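Local structure of 3,4-dihydroxy-2-butanone 4-phosphate synthase (Candida albicans, 1TKS) at residues I22-E27 with D179-F184; M37-I42 with S112-N117; A107-S112 with G127-L132; E166-R169 with L174-R177. The protein catalyses the conversion of D-ribulose 5-phosphate to formate and 3,4-dihydroxy-2-butanone 4-phosphate in riboflavin biosynthesis. All coordinates share one frame; numbering follows the deposited sequence.

Contact 1: I22-E27 with D179-F184; sequences IVMDDE and DDCIQF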
loop_
_atom_site.group_PDB
_atom_site.type_symbol
_atom_site.label_atom_id
_atom_site.label_comp_id
_atom_site.label_asym_id
_atom_site.label_seq_id
_atom_site.Cartn_x
_atom_site.Cartn_y
_atom_site.Cartn_z
ATOM N N ILE B 22 15.549 -9.646 -6.175
ATOM C CA ILE B 22 14.417 -10.416 -5.690
ATOM C C ILE B 22 15.028 -11.147 -4.507
ATOM O O ILE B 22 16.061 -11.803 -4.643
ATOM C CB ILE B 22 13.917 -11.423 -6.738
ATOM C CG1 ILE B 22 13.340 -10.667 -7.934
ATOM C CG2 ILE B 22 12.856 -12.337 -6.124
ATOM C CD1 ILE B 22 13.080 -11.532 -9.158
ATOM N N VAL B 23 14.403 -11.014 -3.345
ATOM C CA VAL B 23 14.924 -11.628 -2.135
ATOM C C VAL B 23 13.972 -12.641 -1.501
ATOM O O VAL B 23 12.820 -12.322 -1.222
ATOM C CB VAL B 23 15.264 -10.525 -1.102
ATOM C CG1 VAL B 23 15.807 -11.135 0.168
ATOM C CG2 VAL B 23 16.283 -9.554 -1.701
ATOM N N MET B 24 14.467 -13.862 -1.286
ATOM C CA MET B 24 13.696 -14.942 -0.659
ATOM C C MET B 24 14.353 -15.181 0.701
ATOM O O MET B 24 15.480 -14.737 0.930
ATOM C CB MET B 24 13.804 -16.248 -1.450
ATOM C CG MET B 24 13.908 -16.129 -2.934
ATOM S SD MET B 24 12.461 -15.311 -3.667
ATOM C CE MET B 24 11.312 -16.614 -3.701
ATOM N N ASP B 25 13.657 -15.864 1.604
ATOM C CA ASP B 25 14.222 -16.173 2.919
ATOM C C ASP B 25 15.389 -17.143 2.780
ATOM O O ASP B 25 16.450 -16.945 3.370
ATOM C CB ASP B 25 13.174 -16.807 3.831
ATOM C CG ASP B 25 12.201 -15.799 4.386
ATOM O OD1 ASP B 25 12.608 -14.640 4.602
ATOM O OD2 ASP B 25 11.034 -16.170 4.627
ATOM N N ASP B 26 15.172 -18.213 2.025
ATOM C CA ASP B 26 16.212 -19.204 1.785
ATOM C C ASP B 26 15.955 -19.886 0.447
ATOM O O ASP B 26 15.326 -19.298 -0.429
ATOM C CB ASP B 26 16.306 -20.215 2.945
ATOM C CG ASP B 26 14.988 -20.911 3.262
ATOM O OD1 ASP B 26 14.856 -21.367 4.416
ATOM O OD2 ASP B 26 14.108 -21.017 2.388
ATOM N N GLU B 27 16.440 -21.109 0.275
ATOM C CA GLU B 27 16.258 -21.792 -0.999
ATOM C C GLU B 27 14.923 -22.505 -1.206
ATOM O O GLU B 27 14.651 -22.981 -2.304
ATOM C CB GLU B 27 17.392 -22.801 -1.218
ATOM C CG GLU B 27 18.793 -22.219 -1.105
ATOM C CD GLU B 27 19.855 -23.157 -1.648
ATOM O OE1 GLU B 27 19.588 -24.374 -1.742
ATOM O OE2 GLU B 27 20.966 -22.685 -1.975
ATOM N N ASP B 179 9.307 -20.361 -8.002
ATOM C CA ASP B 179 9.208 -20.583 -9.435
ATOM C C ASP B 179 8.777 -19.333 -10.183
ATOM O O ASP B 179 9.367 -18.975 -11.202
ATOM C CB ASP B 179 8.255 -21.741 -9.735
ATOM C CG ASP B 179 8.910 -23.094 -9.531
ATOM O OD1 ASP B 179 10.105 -23.122 -9.177
ATOM O OD2 ASP B 179 8.238 -24.127 -9.731
ATOM N N ASP B 180 7.756 -18.655 -9.676
ATOM C CA ASP B 180 7.292 -17.444 -10.334
ATOM C C ASP B 180 8.334 -16.331 -10.220
ATOM O O ASP B 180 8.446 -15.494 -11.113
ATOM C CB ASP B 180 5.952 -16.999 -9.747
ATOM C CG ASP B 180 4.776 -17.780 -10.319
ATOM O OD1 ASP B 180 3.662 -17.681 -9.769
ATOM O OD2 ASP B 180 4.966 -18.490 -11.332
ATOM N N CYS B 181 9.101 -16.326 -9.135
ATOM C CA CYS B 181 10.132 -15.306 -8.965
ATOM C C CYS B 181 11.253 -15.506 -9.972
ATOM O O CYS B 181 11.808 -14.540 -10.497
ATOM C CB CYS B 181 10.708 -15.345 -7.547
ATOM S SG CYS B 181 9.569 -14.729 -6.277
ATOM N N ILE B 182 11.597 -16.767 -10.220
ATOM C CA ILE B 182 12.641 -17.108 -11.179
ATOM C C ILE B 182 12.188 -16.616 -12.551
ATOM O O ILE B 182 12.959 -16.018 -13.299
ATOM C CB ILE B 182 12.868 -18.638 -11.217
ATOM C CG1 ILE B 182 13.458 -19.100 -9.886
ATOM C CG2 ILE B 182 13.774 -19.010 -12.383
ATOM C CD1 ILE B 182 13.642 -20.599 -9.772
ATOM N N GLN B 183 10.920 -16.863 -12.865
ATOM C CA GLN B 183 10.346 -16.430 -14.134
ATOM C C GLN B 183 10.377 -14.905 -14.245
ATOM O O GLN B 183 10.736 -14.354 -15.287
ATOM C CB GLN B 183 8.906 -16.943 -14.246
ATOM C CG GLN B 183 7.948 -16.029 -14.990
ATOM C CD GLN B 183 8.357 -15.786 -16.420
ATOM O OE1 GLN B 183 8.478 -16.721 -17.210
ATOM N NE2 GLN B 183 8.573 -14.522 -16.767
ATOM N N PHE B 184 10.006 -14.233 -13.158
ATOM C CA PHE B 184 9.978 -12.772 -13.116
ATOM C C PHE B 184 11.391 -12.215 -13.290
ATOM O O PHE B 184 11.606 -11.236 -14.010
ATOM C CB PHE B 184 9.394 -12.301 -11.780
ATOM C CG PHE B 184 9.111 -10.824 -11.726
ATOM C CD1 PHE B 184 7.903 -10.314 -12.197
ATOM C CD2 PHE B 184 10.065 -9.942 -11.229
ATOM C CE1 PHE B 184 7.650 -8.943 -12.176
ATOM C CE2 PHE B 184 9.827 -8.572 -11.203
ATOM C CZ PHE B 184 8.617 -8.070 -11.679
#
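I22 and M24 meet C181 and F184 where helix 178-188 packs along a face of the mixed sheet, nearly antiparallel to strand 21-24, an α/β layer packing. The short axes of strand 22-24 and helix 179-184 make an angle of 162° and approach to 10.0 Å. I22 and M24 are two residues apart on the strand and both start toward the helix, while V23 turns to the other face, where it touches I36, I193 and I195. On the helix, C181 and F184, three residues apart and so about one turn, point back at the strand. I22 uses both branches. Its CG2 rests 4.0 Å from CB of C181. The longer branch, with CG1 beside the backbone N (chi1 -66°), brings CD1 to 3.5 Å from the carbonyl O of C181. The same methyl reaches the F184 ring at its edge, near the ring plane, with 4.0 Å between I22 CD1 and F184 CD2; the two side chains meet at a slant. Elsewhere the ring touches L167 and M176 and meets Y53 edge-to-face. All four contacting residues are buried, and no polar bond joins the two segments. Just past the strand, D25 OD1 accepts a hydrogen bond from NE2 of H145, a residue expected to bind magnesium, so this strand end borders the probable metal site. M24 is bent at chi2 and chi3, which brings its thioether tip onto the cysteine. M24 CE stands 3.6 Å from C181 SG. M24 SD lies 3.9 Å from C181 SG.

Contact 2: M37-I42 with S112-N117; sequences MAAELI and SLANPN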
loop_
_atom_site.group_PDB
_atom_site.type_symbol
_atom_site.label_atom_id
_atom_site.label_comp_id
_atom_site.label_asym_id
_atom_site.label_seq_id
_atom_site.Cartn_x
_atom_site.Cartn_y
_atom_site.Cartn_z
ATOM N N MET B 37 15.488 -2.644 -3.251
ATOM C CA MET B 37 16.529 -1.831 -3.876
ATOM C C MET B 37 16.908 -0.688 -2.952
ATOM O O MET B 37 16.220 -0.423 -1.969
ATOM C CB MET B 37 16.090 -1.291 -5.251
ATOM C CG MET B 37 15.062 -0.150 -5.258
ATOM S SD MET B 37 14.986 0.669 -6.867
ATOM C CE MET B 37 16.438 1.695 -6.828
ATOM N N ALA B 38 18.013 -0.026 -3.272
ATOM C CA ALA B 38 18.507 1.089 -2.475
ATOM C C ALA B 38 17.499 2.233 -2.448
ATOM O O ALA B 38 17.043 2.693 -3.490
ATOM C CB ALA B 38 19.834 1.577 -3.039
ATOM N N ALA B 39 17.160 2.694 -1.248
ATOM C CA ALA B 39 16.196 3.778 -1.100
ATOM C C ALA B 39 16.633 5.055 -1.810
ATOM O O ALA B 39 15.821 5.729 -2.453
ATOM C CB ALA B 39 15.951 4.063 0.386
ATOM N N GLU B 40 17.914 5.389 -1.697
ATOM C CA GLU B 40 18.437 6.606 -2.309
ATOM C C GLU B 40 18.484 6.570 -3.829
ATOM O O GLU B 40 18.670 7.604 -4.469
ATOM C CB GLU B 40 19.839 6.903 -1.772
ATOM C CG GLU B 40 20.859 5.814 -2.063
ATOM C CD GLU B 40 22.123 5.981 -1.244
ATOM O OE1 GLU B 40 23.022 6.738 -1.666
ATOM O OE2 GLU B 40 22.203 5.363 -0.167
ATOM N N LEU B 41 18.290 5.394 -4.414
ATOM C CA LEU B 41 18.366 5.280 -5.864
ATOM C C LEU B 41 17.043 5.041 -6.574
ATOM O O LEU B 41 17.004 5.014 -7.802
ATOM C CB LEU B 41 19.340 4.161 -6.242
ATOM C CG LEU B 41 20.764 4.265 -5.690
ATOM C CD1 LEU B 41 21.562 3.035 -6.102
ATOM C CD2 LEU B 41 21.423 5.532 -6.203
ATOM N N ILE B 42 15.960 4.877 -5.817
ATOM C CA ILE B 42 14.666 4.623 -6.444
ATOM C C ILE B 42 14.076 5.850 -7.129
ATOM O O ILE B 42 13.815 6.876 -6.506
ATOM C CB ILE B 42 13.642 4.029 -5.432
ATOM C CG1 ILE B 42 12.428 3.481 -6.183
ATOM C CG2 ILE B 42 13.209 5.079 -4.417
ATOM C CD1 ILE B 42 11.546 2.566 -5.342
ATOM N N SER B 112 14.413 10.669 0.102
ATOM C CA SER B 112 14.590 11.640 1.174
ATOM C C SER B 112 14.852 10.966 2.516
ATOM O O SER B 112 15.603 11.487 3.344
ATOM C CB SER B 112 13.364 12.550 1.259
ATOM O OG SER B 112 13.204 13.282 0.052
ATOM N N LEU B 113 14.243 9.809 2.746
ATOM C CA LEU B 113 14.486 9.122 4.008
ATOM C C LEU B 113 15.928 8.634 4.053
ATOM O O LEU B 113 16.516 8.509 5.125
ATOM C CB LEU B 113 13.513 7.950 4.181
ATOM C CG LEU B 113 12.059 8.371 4.435
ATOM C CD1 LEU B 113 11.120 7.211 4.153
ATOM C CD2 LEU B 113 11.908 8.860 5.871
ATOM N N ALA B 114 16.511 8.371 2.887
ATOM C CA ALA B 114 17.892 7.904 2.848
ATOM C C ALA B 114 18.896 9.060 2.908
ATOM O O ALA B 114 20.000 8.899 3.424
ATOM C CB ALA B 114 18.130 7.072 1.592
ATOM N N ASN B 115 18.504 10.224 2.392
ATOM C CA ASN B 115 19.381 11.399 2.360
ATOM C C ASN B 115 19.838 11.857 3.746
ATOM O O ASN B 115 19.023 12.231 4.584
ATOM C CB ASN B 115 18.677 12.559 1.651
ATOM C CG ASN B 115 19.644 13.634 1.192
ATOM O OD1 ASN B 115 20.535 14.046 1.936
ATOM N ND2 ASN B 115 19.468 14.102 -0.039
ATOM N N PRO B 116 21.159 11.846 3.994
ATOM C CA PRO B 116 21.738 12.256 5.279
ATOM C C PRO B 116 21.415 13.689 5.682
ATOM O O PRO B 116 21.452 14.029 6.862
ATOM C CB PRO B 116 23.240 12.065 5.066
ATOM C CG PRO B 116 23.319 11.017 4.022
ATOM C CD PRO B 116 22.214 11.398 3.070
ATOM N N ASN B 117 21.103 14.531 4.702
ATOM C CA ASN B 117 20.797 15.926 4.989
ATOM C C ASN B 117 19.342 16.161 5.378
ATOM O O ASN B 117 18.986 17.254 5.821
ATOM C CB ASN B 117 21.159 16.803 3.788
ATOM C CG ASN B 117 22.628 16.714 3.427
ATOM O OD1 ASN B 117 23.499 16.906 4.276
ATOM N ND2 ASN B 117 22.912 16.424 2.162
#
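A single methyl group makes this whole contact on one side: CB of A114, in the last turn of helix 103-114, points into the bend that follows strand 34-38 and touches A39 and E40 there. It lies 3.7 Å from the backbone N of E40 and 3.8 Å from E40 CB, while A39 CB meets it obliquely, methyl against methyl, at 3.9 Å. With nothing longer than a CB on the meeting surfaces, the backbones come close, the CA atoms of E40 and A114 being 5.3 Å apart. The bend is a β-turn closed by the bond from L41 N to A38 O (3.1 Å), which brings A39, whose CB points toward the helix, and the backbone N and CB of E40 against A114. E40 touches A114 only through its base. Its CG takes the crowded position between the backbone N and the carbonyl carbon (chi1 61°), and from there the extended chain carries OE2 to the backbone N of Q159. R66 NH2 is hydrogen-bonded to the carbonyl O of A114. A39 also packs on T110, one helical turn before A114, so the bend is seated along the helix as well as at its end. N115 is the first residue to leave the helical backbone. Its OD1 accepts from N117 N at 2.9 Å, in a fairly straight bond (159°) whose donor is tilted 20° from the carbonyl plane. The arrangement is thus a β-turn following a strand, packed against the C-terminal turn of a helix whose chain leaves through an Asx turn with P116 at its middle.

Contact 3: A107-S112 with G127-L132; sequences ALTTRS and GHILPL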
loop_
_atom_site.group_PDB
_atom_site.type_symbol
_atom_site.label_atom_id
_atom_site.label_comp_id
_atom_site.label_asym_id
_atom_site.label_seq_id
_atom_site.Cartn_x
_atom_site.Cartn_y
_atom_site.Cartn_z
ATOM N N ALA B 107 8.570 7.892 -4.493
ATOM C CA ALA B 107 9.987 7.725 -4.788
ATOM C C ALA B 107 10.780 8.853 -4.128
ATOM O O ALA B 107 11.840 8.617 -3.549
ATOM C CB ALA B 107 10.215 7.730 -6.297
ATOM N N LEU B 108 10.261 10.077 -4.216
ATOM C CA LEU B 108 10.924 11.236 -3.621
ATOM C C LEU B 108 11.017 11.077 -2.111
ATOM O O LEU B 108 12.056 11.354 -1.513
ATOM C CB LEU B 108 10.167 12.529 -3.964
ATOM C CG LEU B 108 10.611 13.855 -3.329
ATOM C CD1 LEU B 108 12.094 14.099 -3.595
ATOM C CD2 LEU B 108 9.778 15.006 -3.899
ATOM N N THR B 109 9.934 10.627 -1.491
ATOM C CA THR B 109 9.934 10.437 -0.049
ATOM C C THR B 109 10.953 9.369 0.340
ATOM O O THR B 109 11.689 9.526 1.316
ATOM C CB THR B 109 8.539 10.028 0.452
ATOM O OG1 THR B 109 7.630 11.116 0.248
ATOM C CG2 THR B 109 8.577 9.673 1.933
ATOM N N THR B 110 11.000 8.286 -0.429
ATOM C CA THR B 110 11.932 7.204 -0.148
ATOM C C THR B 110 13.386 7.675 -0.234
ATOM O O THR B 110 14.194 7.371 0.647
ATOM C CB THR B 110 11.696 6.021 -1.108
ATOM O OG1 THR B 110 10.363 5.529 -0.920
ATOM C CG2 THR B 110 12.683 4.900 -0.833
ATOM N N ARG B 111 13.722 8.423 -1.281
ATOM C CA ARG B 111 15.087 8.917 -1.436
ATOM C C ARG B 111 15.408 9.885 -0.296
ATOM O O ARG B 111 16.532 9.911 0.215
ATOM C CB ARG B 111 15.260 9.628 -2.785
ATOM C CG ARG B 111 15.080 8.735 -4.017
ATOM C CD ARG B 111 15.618 9.408 -5.280
ATOM N NE ARG B 111 14.986 10.705 -5.532
ATOM C CZ ARG B 111 13.808 10.868 -6.129
ATOM N NH1 ARG B 111 13.116 9.815 -6.552
ATOM N NH2 ARG B 111 13.313 12.088 -6.290
ATOM N N SER B 112 14.413 10.669 0.102
ATOM C CA SER B 112 14.590 11.640 1.174
ATOM C C SER B 112 14.852 10.966 2.516
ATOM O O SER B 112 15.603 11.487 3.344
ATOM C CB SER B 112 13.364 12.550 1.259
ATOM O OG SER B 112 13.204 13.282 0.052
ATOM N N GLY B 127 1.657 9.842 6.381
ATOM C CA GLY B 127 1.936 9.972 4.963
ATOM C C GLY B 127 1.554 8.745 4.160
ATOM O O GLY B 127 0.683 7.981 4.562
ATOM N N HIS B 128 2.234 8.551 3.031
ATOM C CA HIS B 128 1.946 7.432 2.144
ATOM C C HIS B 128 3.070 6.405 2.027
ATOM O O HIS B 128 2.966 5.448 1.259
ATOM C CB HIS B 128 1.572 7.979 0.769
ATOM C CG HIS B 128 0.318 8.798 0.773
ATOM N ND1 HIS B 128 -0.922 8.261 0.502
ATOM C CD2 HIS B 128 0.111 10.110 1.037
ATOM C CE1 HIS B 128 -1.839 9.208 0.597
ATOM N NE2 HIS B 128 -1.240 10.339 0.921
ATOM N N ILE B 129 4.151 6.624 2.774
ATOM C CA ILE B 129 5.275 5.694 2.802
ATOM C C ILE B 129 5.329 5.084 4.199
ATOM O O ILE B 129 5.095 5.769 5.199
ATOM C CB ILE B 129 6.624 6.398 2.490
ATOM C CG1 ILE B 129 6.764 6.596 0.982
ATOM C CG2 ILE B 129 7.796 5.575 3.025
ATOM C CD1 ILE B 129 6.888 5.314 0.181
ATOM N N LEU B 130 5.630 3.791 4.251
ATOM C CA LEU B 130 5.713 3.051 5.502
ATOM C C LEU B 130 7.161 2.729 5.904
ATOM O O LEU B 130 7.708 1.700 5.501
ATOM C CB LEU B 130 4.918 1.739 5.375
ATOM C CG LEU B 130 3.400 1.841 5.147
ATOM C CD1 LEU B 130 2.989 0.956 3.969
ATOM C CD2 LEU B 130 2.651 1.423 6.412
ATOM N N PRO B 131 7.804 3.605 6.696
ATOM C CA PRO B 131 9.184 3.333 7.111
ATOM C C PRO B 131 9.189 2.138 8.064
ATOM O O PRO B 131 8.237 1.939 8.819
ATOM C CB PRO B 131 9.605 4.622 7.828
ATOM C CG PRO B 131 8.711 5.675 7.224
ATOM C CD PRO B 131 7.385 4.951 7.119
ATOM N N LEU B 132 10.259 1.347 8.021
ATOM C CA LEU B 132 10.392 0.179 8.892
ATOM C C LEU B 132 11.701 0.294 9.658
ATOM O O LEU B 132 12.709 0.716 9.098
ATOM C CB LEU B 132 10.404 -1.110 8.072
ATOM C CG LEU B 132 9.208 -1.354 7.156
ATOM C CD1 LEU B 132 9.292 -2.762 6.584
ATOM C CD2 LEU B 132 7.917 -1.172 7.930
#
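T109 and T110, neighbours on helix 103-114, close on the branched side chain of I129 on strand 129-134. The cross-contact is van der Waals. T109 CG2 lies 3.7 Å from I129 CG1 and 3.9 Å from I129 CB, the two side chains passing one another in opposite directions. T110 comes across I129 at about a right angle and offers its hydroxyl: OG1 is 3.7 Å from I129 CD1. V60, R106 and L113 also touch I129, which is buried.

Hydrogen bonding keeps the hydroxyls occupied within this apolar setting. With T109 OG1 beside its backbone N (chi1 -66°), the oxygen can reach the carbonyl O of D105, and it also bonds F93 N; the methyl is left to face I129. T110 OG1 is bonded in the same way to the carbonyl O of R106. Within the helix, S112 OG donates to L108 O, one turn back, over 2.7 Å and from above the carbonyl plane, while S112 N reaches that oxygen from the opposite face at 2.9 Å, a double grip.

Aromatic contact extends the region to the dimer partner, where H128 meets the ring of Y57 of the second subunit, planes at about 45°. The chain turns a corner at H128, and H128 and I129 both face C91, a classic β-bulge in a strand covered by a helix.

Contact 4: E166-R169 with L174-R177; sequences ELVR and LMMR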
loop_
_atom_site.group_PDB
_atom_site.type_symbol
_atom_site.label_atom_id
_atom_site.label_comp_id
_atom_site.label_asym_id
_atom_site.label_seq_id
_atom_site.Cartn_x
_atom_site.Cartn_y
_atom_site.Cartn_z
ATOM N N GLU B 166 6.184 -6.822 -1.682
ATOM C CA GLU B 166 5.922 -8.201 -2.102
ATOM C C GLU B 166 5.484 -8.388 -3.549
ATOM O O GLU B 166 4.541 -7.743 -4.003
ATOM C CB GLU B 166 4.840 -8.826 -1.212
ATOM C CG GLU B 166 5.064 -8.723 0.288
ATOM C CD GLU B 166 4.589 -7.404 0.879
ATOM O OE1 GLU B 166 4.550 -7.297 2.120
ATOM O OE2 GLU B 166 4.258 -6.478 0.110
ATOM N N LEU B 167 6.153 -9.286 -4.267
ATOM C CA LEU B 167 5.778 -9.563 -5.652
ATOM C C LEU B 167 4.443 -10.303 -5.682
ATOM O O LEU B 167 4.225 -11.233 -4.906
ATOM C CB LEU B 167 6.849 -10.420 -6.332
ATOM C CG LEU B 167 8.063 -9.665 -6.876
ATOM C CD1 LEU B 167 9.196 -10.640 -7.124
ATOM C CD2 LEU B 167 7.688 -8.926 -8.154
ATOM N N VAL B 168 3.551 -9.886 -6.575
ATOM C CA VAL B 168 2.244 -10.531 -6.696
ATOM C C VAL B 168 1.943 -10.886 -8.148
ATOM O O VAL B 168 2.292 -10.145 -9.075
ATOM C CB VAL B 168 1.095 -9.636 -6.151
ATOM C CG1 VAL B 168 1.348 -9.285 -4.691
ATOM C CG2 VAL B 168 0.952 -8.379 -6.992
ATOM N N ARG B 169 1.296 -12.032 -8.335
ATOM C CA ARG B 169 0.932 -12.524 -9.663
ATOM C C ARG B 169 -0.204 -11.704 -10.257
ATOM O O ARG B 169 -1.167 -11.371 -9.567
ATOM C CB ARG B 169 0.485 -13.985 -9.582
ATOM C CG ARG B 169 1.584 -14.978 -9.241
ATOM C CD ARG B 169 0.990 -16.246 -8.639
ATOM N NE ARG B 169 -0.086 -16.808 -9.453
ATOM C CZ ARG B 169 0.095 -17.420 -10.620
ATOM N NH1 ARG B 169 -0.946 -17.894 -11.293
ATOM N NH2 ARG B 169 1.316 -17.563 -11.114
ATOM N N LEU B 174 -2.000 -13.634 -6.205
ATOM C CA LEU B 174 -1.293 -14.446 -5.222
ATOM C C LEU B 174 0.176 -14.046 -5.208
ATOM O O LEU B 174 0.730 -13.677 -6.243
ATOM C CB LEU B 174 -1.427 -15.939 -5.552
ATOM C CG LEU B 174 -2.844 -16.526 -5.505
ATOM C CD1 LEU B 174 -2.785 -18.028 -5.749
ATOM C CD2 LEU B 174 -3.484 -16.239 -4.154
ATOM N N MET B 175 0.798 -14.106 -4.032
ATOM C CA MET B 175 2.209 -13.758 -3.898
ATOM C C MET B 175 3.052 -14.731 -4.714
ATOM O O MET B 175 2.742 -15.923 -4.797
ATOM C CB MET B 175 2.633 -13.789 -2.425
ATOM C CG MET B 175 2.492 -12.448 -1.695
ATOM S SD MET B 175 0.824 -11.725 -1.710
ATOM C CE MET B 175 1.214 -9.963 -1.361
ATOM N N MET B 176 4.109 -14.215 -5.329
ATOM C CA MET B 176 4.975 -15.045 -6.147
ATOM C C MET B 176 5.878 -15.950 -5.333
ATOM O O MET B 176 6.633 -15.485 -4.477
ATOM C CB MET B 176 5.847 -14.188 -7.069
ATOM C CG MET B 176 5.096 -13.495 -8.182
ATOM S SD MET B 176 6.231 -12.864 -9.423
ATOM C CE MET B 176 5.296 -11.491 -10.049
ATOM N N ARG B 177 5.790 -17.248 -5.619
ATOM C CA ARG B 177 6.614 -18.271 -4.975
ATOM C C ARG B 177 7.931 -18.295 -5.748
ATOM O O ARG B 177 8.083 -17.555 -6.718
ATOM C CB ARG B 177 5.931 -19.632 -5.084
ATOM C CG ARG B 177 4.523 -19.671 -4.530
ATOM C CD ARG B 177 4.542 -19.621 -3.014
ATOM N NE ARG B 177 3.197 -19.644 -2.438
ATOM C CZ ARG B 177 2.945 -19.742 -1.135
ATOM N NH1 ARG B 177 1.696 -19.745 -0.695
ATOM N NH2 ARG B 177 3.944 -19.843 -0.268
#
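The guanidinium of R169 has L174 CB at its edge, near its plane, as the two side chains run alongside each other and point the same way. A bend at chi3 (51°) turns the guanidinium into this position, and R169 CD lies 3.9 Å from L174 CB. Salt bridges from NE to D172 and from NH2 to D180, on helix 178-188, should hold the group's rotation. The carboxylate of E166 is led away from the contact and bonds S55 through OE2.

Between the arms, V168 and M175 form a single antiparallel bridge, a non-hydrogen-bonded pair flanked by two backbone bonds. R169 N reaches L174 O in a short, nearly straight bond (2.7 Å, 173°). M176 N donates to L167 O at 3.0 Å, from well above the carbonyl plane. Two CA-H···O contacts, M175 CA to L167 O and V168 CA to L174 O, accompany them.

Methionines cover both sides. M175 lies beside V168, and its CE presses tightly on V168 CG1 (3.4 Å), also touching E166 CB. M176 slants across L167, with 4.0 Å between L167 CB and M176 CB. M176 CE comes 3.4 Å from V168 O. I101 of the second subunit packs on E166 and M175.

E166 touches D34, which probably binds the substrate. The chemistry implies a hairpin-like loop held by two backbone hydrogen bonds and apolar side chains on both flanks, its arginine charge probably balanced by D172 and D180.

In the fold
The contacts fall into two pairs. Contacts 1 and 4 have centres about 10 Å apart and touch; helix 178-188 serves contact 1 and directly follows the loop of contact 4. Contacts 2 and 3, with centres about 9 Å apart, share S112 and helix 103-114. Contacts 1 and 2 lie about 25 Å apart between centres, on opposite sides of the chain's centre, yet rest on neighbouring strands, 21-24 and 34-38, of the mixed sheet. Along the chain contact 1 encloses the others; contacts 2 and 3 interleave, and both close before contact 4 opens. Contacts 3 and 4 also touch the second subunit, so both sit by the dimer interface.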